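Local coordinates for sortase (Actinomyces oris, PDB 5UTT), which is a sortase, probably of class E, and is likely to act as a cysteine transpeptidase that attaches surface proteins to the cell envelope, at residues A[47-52]-A[61-66]; A[111-116]-A[168-173]. All blocks are in the same frame, centred on the assembly; numbering follows the deposited sequence.

Interaction 1 (A[47-52]-A[61-66])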
loop_
_atom_site.group_PDB
_atom_site.type_symbol
_atom_site.label_atom_id
_atom_site.label_comp_id
_atom_site.label_asym_id
_atom_site.label_seq_id
_atom_site.Cartn_x
_atom_site.Cartn_y
_atom_site.Cartn_z
ATOM N N ILE A 47 -5.273 -4.172 -5.689
ATOM C CA ILE A 47 -3.966 -3.774 -6.093
ATOM C C ILE A 47 -3.563 -4.485 -7.372
ATOM O O ILE A 47 -3.542 -5.729 -7.429
ATOM C CB ILE A 47 -2.911 -4.101 -5.005
ATOM C CG1 ILE A 47 -3.317 -3.487 -3.648
ATOM C CG2 ILE A 47 -1.572 -3.539 -5.447
ATOM C CD1 ILE A 47 -2.491 -4.032 -2.458
ATOM N N MET A 48 -3.187 -3.706 -8.371
ATOM C CA MET A 48 -2.783 -4.258 -9.687
ATOM C C MET A 48 -1.394 -3.827 -10.090
ATOM O O MET A 48 -0.926 -2.771 -9.659
ATOM C CB MET A 48 -3.817 -3.885 -10.779
ATOM C CG MET A 48 -5.147 -4.517 -10.561
ATOM S SD MET A 48 -6.339 -3.725 -11.662
ATOM C CE MET A 48 -7.862 -4.275 -10.932
ATOM N N GLU A 49 -0.724 -4.612 -10.926
ATOM C CA GLU A 49 0.569 -4.223 -11.462
ATOM C C GLU A 49 0.449 -3.013 -12.381
ATOM O O GLU A 49 -0.411 -2.976 -13.265
ATOM C CB GLU A 49 1.225 -5.414 -12.161
ATOM C CG GLU A 49 2.604 -5.157 -12.742
ATOM C CD GLU A 49 3.706 -5.040 -11.699
ATOM O OE1 GLU A 49 3.422 -5.102 -10.472
ATOM O OE2 GLU A 49 4.847 -4.842 -12.126
ATOM N N GLY A 50 1.289 -2.008 -12.181
ATOM C CA GLY A 50 1.313 -0.838 -13.090
ATOM C C GLY A 50 0.577 0.365 -12.579
ATOM O O GLY A 50 -0.334 0.254 -11.715
ATOM N N THR A 51 0.968 1.539 -13.063
ATOM C CA THR A 51 0.465 2.788 -12.477
ATOM C C THR A 51 -0.150 3.700 -13.500
ATOM O O THR A 51 -0.375 4.860 -13.200
ATOM C CB THR A 51 1.534 3.602 -11.769
ATOM O OG1 THR A 51 2.612 3.920 -12.687
ATOM C CG2 THR A 51 2.035 2.825 -10.528
ATOM N N GLY A 52 -0.420 3.169 -14.670
ATOM C CA GLY A 52 -1.200 3.911 -15.653
ATOM C C GLY A 52 -2.614 4.200 -15.197
ATOM O O GLY A 52 -3.159 3.547 -14.293
ATOM N N ALA A 61 -5.369 0.352 -6.609
ATOM C CA ALA A 61 -4.046 0.808 -6.353
ATOM C C ALA A 61 -3.135 0.169 -7.385
ATOM O O ALA A 61 -3.357 -0.967 -7.778
ATOM C CB ALA A 61 -3.638 0.396 -4.975
ATOM N N GLY A 62 -2.125 0.902 -7.805
ATOM C CA GLY A 62 -1.151 0.390 -8.778
ATOM C C GLY A 62 0.285 0.220 -8.272
ATOM O O GLY A 62 0.871 1.142 -7.715
ATOM N N HIS A 63 0.875 -0.940 -8.529
ATOM C CA HIS A 63 2.245 -1.174 -8.109
ATOM C C HIS A 63 3.232 -0.556 -9.092
ATOM O O HIS A 63 3.225 -0.865 -10.273
ATOM C CB HIS A 63 2.499 -2.659 -8.002
ATOM C CG HIS A 63 3.903 -3.034 -7.596
ATOM N ND1 HIS A 63 4.608 -3.989 -8.287
ATOM C CD2 HIS A 63 4.707 -2.629 -6.584
ATOM C CE1 HIS A 63 5.796 -4.152 -7.728
ATOM N NE2 HIS A 63 5.870 -3.355 -6.680
ATOM N N TYR A 64 4.113 0.300 -8.563
ATOM C CA TYR A 64 5.253 0.805 -9.326
ATOM C C TYR A 64 6.103 -0.377 -9.807
ATOM O O TYR A 64 6.614 -1.177 -8.998
ATOM C CB TYR A 64 6.079 1.785 -8.482
ATOM C CG TYR A 64 5.432 3.145 -8.174
ATOM C CD1 TYR A 64 4.554 3.310 -7.102
ATOM C CD2 TYR A 64 5.730 4.246 -8.948
ATOM C CE1 TYR A 64 3.995 4.555 -6.819
ATOM C CE2 TYR A 64 5.173 5.493 -8.692
ATOM C CZ TYR A 64 4.305 5.634 -7.640
ATOM O OH TYR A 64 3.741 6.864 -7.342
ATOM N N THR A 65 6.272 -0.513 -11.101
ATOM C CA THR A 65 6.734 -1.777 -11.648
ATOM C C THR A 65 8.200 -2.015 -11.357
ATOM O O THR A 65 8.630 -3.149 -11.356
ATOM C CB THR A 65 6.406 -1.877 -13.146
ATOM O OG1 THR A 65 7.067 -0.805 -13.819
ATOM C CG2 THR A 65 4.866 -1.802 -13.356
ATOM N N ASN A 66 8.955 -0.957 -11.061
ATOM C CA ASN A 66 10.394 -1.111 -10.786
ATOM C C ASN A 66 10.727 -1.160 -9.306
ATOM O O ASN A 66 11.917 -1.180 -8.919
ATOM C CB ASN A 66 11.208 -0.030 -11.538
ATOM C CG ASN A 66 11.238 -0.271 -13.055
ATOM O OD1 ASN A 66 11.081 -1.397 -13.529
ATOM N ND2 ASN A 66 11.428 0.796 -13.823
HETATM O O HOH W 1 6.860 -5.320 -10.772
#

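Interaction 2 (A[111-116]-A[168-173])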
loop_
_atom_site.group_PDB
_atom_site.type_symbol
_atom_site.label_atom_id
_atom_site.label_comp_id
_atom_site.label_asym_id
_atom_site.label_seq_id
_atom_site.Cartn_x
_atom_site.Cartn_y
_atom_site.Cartn_z
ATOM N N VAL A 111 0.735 -7.791 6.994
ATOM C CA VAL A 111 0.406 -6.662 7.850
ATOM C C VAL A 111 1.647 -5.787 8.108
ATOM O O VAL A 111 2.694 -6.239 8.667
ATOM C CB VAL A 111 -0.257 -7.072 9.194
ATOM C CG1 VAL A 111 -0.488 -5.835 10.051
ATOM C CG2 VAL A 111 -1.548 -7.876 9.035
ATOM N N PHE A 112 1.495 -4.520 7.716
ATOM C CA PHE A 112 2.490 -3.466 7.856
ATOM C C PHE A 112 2.006 -2.438 8.875
ATOM O O PHE A 112 0.788 -2.193 9.039
ATOM C CB PHE A 112 2.780 -2.782 6.502
ATOM C CG PHE A 112 3.210 -3.707 5.422
ATOM C CD1 PHE A 112 2.278 -4.479 4.697
ATOM C CD2 PHE A 112 4.534 -3.773 5.037
ATOM C CE1 PHE A 112 2.704 -5.315 3.673
ATOM C CE2 PHE A 112 4.968 -4.623 4.037
ATOM C CZ PHE A 112 4.058 -5.409 3.341
ATOM N N LYS A 113 2.968 -1.772 9.551
ATOM C CA LYS A 113 2.634 -0.710 10.485
ATOM C C LYS A 113 3.293 0.607 10.089
ATOM O O LYS A 113 4.495 0.630 9.782
ATOM C CB LYS A 113 3.090 -1.106 11.891
ATOM C CG LYS A 113 2.370 -2.330 12.417
ATOM C CD LYS A 113 0.960 -2.018 12.848
ATOM C CE LYS A 113 0.518 -2.914 14.016
ATOM N NZ LYS A 113 1.195 -2.641 15.345
ATOM N N VAL A 114 2.476 1.676 10.020
ATOM C CA VAL A 114 2.941 2.983 9.575
ATOM C C VAL A 114 4.122 3.497 10.438
ATOM O O VAL A 114 4.074 3.432 11.669
ATOM C CB VAL A 114 1.810 4.024 9.530
ATOM C CG1 VAL A 114 2.363 5.414 9.304
ATOM C CG2 VAL A 114 0.838 3.674 8.424
ATOM N N THR A 115 5.183 3.933 9.751
ATOM C CA THR A 115 6.389 4.477 10.390
ATOM C C THR A 115 6.383 5.998 10.293
ATOM O O THR A 115 7.035 6.699 11.079
ATOM C CB THR A 115 7.677 3.904 9.767
ATOM O OG1 THR A 115 7.693 4.181 8.356
ATOM C CG2 THR A 115 7.778 2.430 10.049
ATOM N N GLY A 116 5.650 6.539 9.325
ATOM C CA GLY A 116 5.652 7.977 9.131
ATOM C C GLY A 116 5.022 8.352 7.787
ATOM O O GLY A 116 4.725 7.472 6.967
ATOM N N LYS A 168 6.283 -0.346 7.807
ATOM C CA LYS A 168 7.234 -1.452 7.951
ATOM C C LYS A 168 6.512 -2.773 8.267
ATOM O O LYS A 168 5.571 -2.801 9.056
ATOM C CB LYS A 168 8.228 -1.100 9.059
ATOM C CG LYS A 168 9.327 -2.135 9.240
ATOM C CD LYS A 168 10.429 -1.612 10.164
ATOM C CE LYS A 168 11.330 -2.747 10.584
ATOM N NZ LYS A 168 12.549 -2.303 11.313
ATOM N N PHE A 169 6.970 -3.859 7.667
ATOM C CA PHE A 169 6.354 -5.161 7.863
ATOM C C PHE A 169 6.300 -5.548 9.332
ATOM O O PHE A 169 7.329 -5.395 10.045
ATOM C CB PHE A 169 7.090 -6.204 7.019
ATOM C CG PHE A 169 6.505 -7.589 7.102
ATOM C CD1 PHE A 169 5.317 -7.921 6.456
ATOM C CD2 PHE A 169 7.128 -8.552 7.842
ATOM C CE1 PHE A 169 4.774 -9.191 6.558
ATOM C CE2 PHE A 169 6.605 -9.809 7.943
ATOM C CZ PHE A 169 5.420 -10.130 7.315
ATOM N N ALA A 170 5.144 -6.028 9.804
ATOM C CA ALA A 170 4.957 -6.416 11.194
ATOM C C ALA A 170 4.802 -7.918 11.342
ATOM O O ALA A 170 5.591 -8.557 12.044
ATOM C CB ALA A 170 3.753 -5.704 11.805
ATOM N N TYR A 171 3.814 -8.494 10.676
ATOM C CA TYR A 171 3.635 -9.947 10.695
ATOM C C TYR A 171 2.843 -10.377 9.484
ATOM O O TYR A 171 2.321 -9.531 8.741
ATOM C CB TYR A 171 2.906 -10.372 11.973
ATOM C CG TYR A 171 1.514 -9.822 12.122
ATOM C CD1 TYR A 171 0.423 -10.515 11.590
ATOM C CD2 TYR A 171 1.280 -8.629 12.780
ATOM C CE1 TYR A 171 -0.854 -10.033 11.730
ATOM C CE2 TYR A 171 -0.008 -8.136 12.922
ATOM C CZ TYR A 171 -1.058 -8.857 12.381
ATOM O OH TYR A 171 -2.332 -8.398 12.490
ATOM N N TRP A 172 2.762 -11.686 9.291
ATOM C CA TRP A 172 1.905 -12.236 8.244
ATOM C C TRP A 172 1.075 -13.387 8.768
ATOM O O TRP A 172 1.320 -13.909 9.836
ATOM C CB TRP A 172 2.716 -12.682 7.031
ATOM C CG TRP A 172 3.733 -13.833 7.285
ATOM C CD1 TRP A 172 4.937 -13.744 7.934
ATOM C CD2 TRP A 172 3.607 -15.202 6.874
ATOM N NE1 TRP A 172 5.569 -14.979 7.930
ATOM C CE2 TRP A 172 4.762 -15.889 7.307
ATOM C CE3 TRP A 172 2.629 -15.919 6.176
ATOM C CZ2 TRP A 172 4.957 -17.242 7.046
ATOM C CZ3 TRP A 172 2.807 -17.257 5.943
ATOM C CH2 TRP A 172 3.979 -17.910 6.369
ATOM N N MET A 173 0.056 -13.755 8.014
ATOM C CA MET A 173 -0.772 -14.902 8.371
ATOM C C MET A 173 -1.099 -15.706 7.139
ATOM O O MET A 173 -1.286 -15.129 6.056
ATOM C CB MET A 173 -2.056 -14.457 9.052
ATOM C CG MET A 173 -1.871 -13.603 10.295
ATOM S SD MET A 173 -3.434 -13.136 11.086
ATOM C CE MET A 173 -3.974 -14.738 11.654
#

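Interaction 1 (A[47-52]-A[61-66])
Glu-49 and His-63 lie side by side and point the same way from neighbouring parallel strands, and one hydrogen bond joins their polar ends. ND1 of His-63 donates to OE1 of Glu-49 over 2.7 Å; the bond is almost straight and in the plane of the imidazole, and it arrives on the syn side of OE1, 20° out of the carboxylate plane. The carboxylate itself is turned 51° from the ring. CG of Glu-49 stands anti to the backbone N, and chi2 of 73° then folds the carboxylate over toward the ring. Its second oxygen, OE2, packs 3.3 Å from CG2 of Thr-65, the two side chains crossing at about a right angle, and a water donates both to OE2 and to the carbonyl O of Thr-65. With NE2 donating to the carbonyl of Gln-68, both imidazole nitrogens are engaged, which fixes the rotation of the ring. Between the strands themselves, the backbones are joined by Met-48 N to Ala-61 O (2.8 Å), His-63 N to Met-48 O (2.8 Å) and a more bent bond from Gly-50 N to His-63 O. Past the end of strand 47-49, Gly-50 and Thr-51 turn across Gly-62, whose lack of a side chain lets Gly-50 O, buried here without a hydrogen-bond partner, come within 3.1 Å of its CA. The methyl CG2 of Thr-51 sits over the centre of the Tyr-64 ring, a CH-pi contact, while the Tyr-64 hydroxyl hydrogen-bonds with OG1 of Thr-147. The contact joins the two strands of a beta-alpha-beta unit, linked through helix 53-56. Strand 28-33 flanks 45-49 on its far side, and strand 74-79 flanks 61-63, bringing Phe-76 to stack on His-63.

Interaction 2 (A[111-116]-A[168-173])
Val-111 lies over one face of the Tyr-171 ring, with CB 3.8 Å from the centroid and offset toward the rim. Its two methyls straddle the hydroxyl-bearing end of the ring: CG2 reaches CE1 at 3.5 Å on one side of CZ, whereas CG1 approaches CE2 on the other. The tyrosine takes the less common rotamer with CG between the backbone N and the carbonyl carbon (chi1 62°), which lays its ring against Val-111. On the other face of the sheet Phe-112 and Phe-169 form a T-shaped pair, the edge of Phe-169 directed at the face of Phe-112, with centroids 5.7 Å apart and planes at 75°. CD1 of Phe-169 comes over that face, offset toward the rim, and CE2 of Phe-112 lies 4.0 Å from CB of Phe-169.

Between these pairs the strand 168-173 carries a classic beta bulge, in which Ala-170 and Tyr-171 both face Val-111. The carbonyl O of Val-111 accepts two N-H groups, from Ala-170 at 2.7 Å and from Tyr-171 at 3.2 Å, and Val-111 N donates in return to Tyr-171 O. Beyond the bulge Phe-112 and Phe-169 form a non-hydrogen-bonded pair, and Lys-113 and Lys-168 a hydrogen-bonded one with two backbone bonds. Lys-113 CG lies 3.7 Å from Ala-170 CB, and beyond CG the lysine chain bends. Lys-168 instead runs out fully extended to a salt bridge with Asp-141, its CB meeting the methyl of Thr-115. In the sheet, strand 161-174 is flanked by 142-150, strand 108-120 by 100-104; Ile-144 of strand 142-150 packs on Phe-112, and Glu-100 of strand 100-104 touches Val-111 and Tyr-171.

Overall arrangement
From the N terminus, the chain forms strand 28-33 and then 45-49, and interaction 1 closes a short loop through helix 53-56 when strand 61-63 pairs in parallel with 45-49. Strand 74-79 follows, then 100-104 and 108-120. Interaction 2 opens there and closes a much longer excursion, 51 residues including strand 142-150, when 161-174 returns antiparallel. The two closures run in series, neither nested nor crossed. Their centres are about 20 Å apart, on opposite sides of the chain's centre, and they do not touch, yet both belong to the sortase-type beta barrel: strands 74-79 and 142-150 lie between them on one side, and 28-33 and 100-104 on the other.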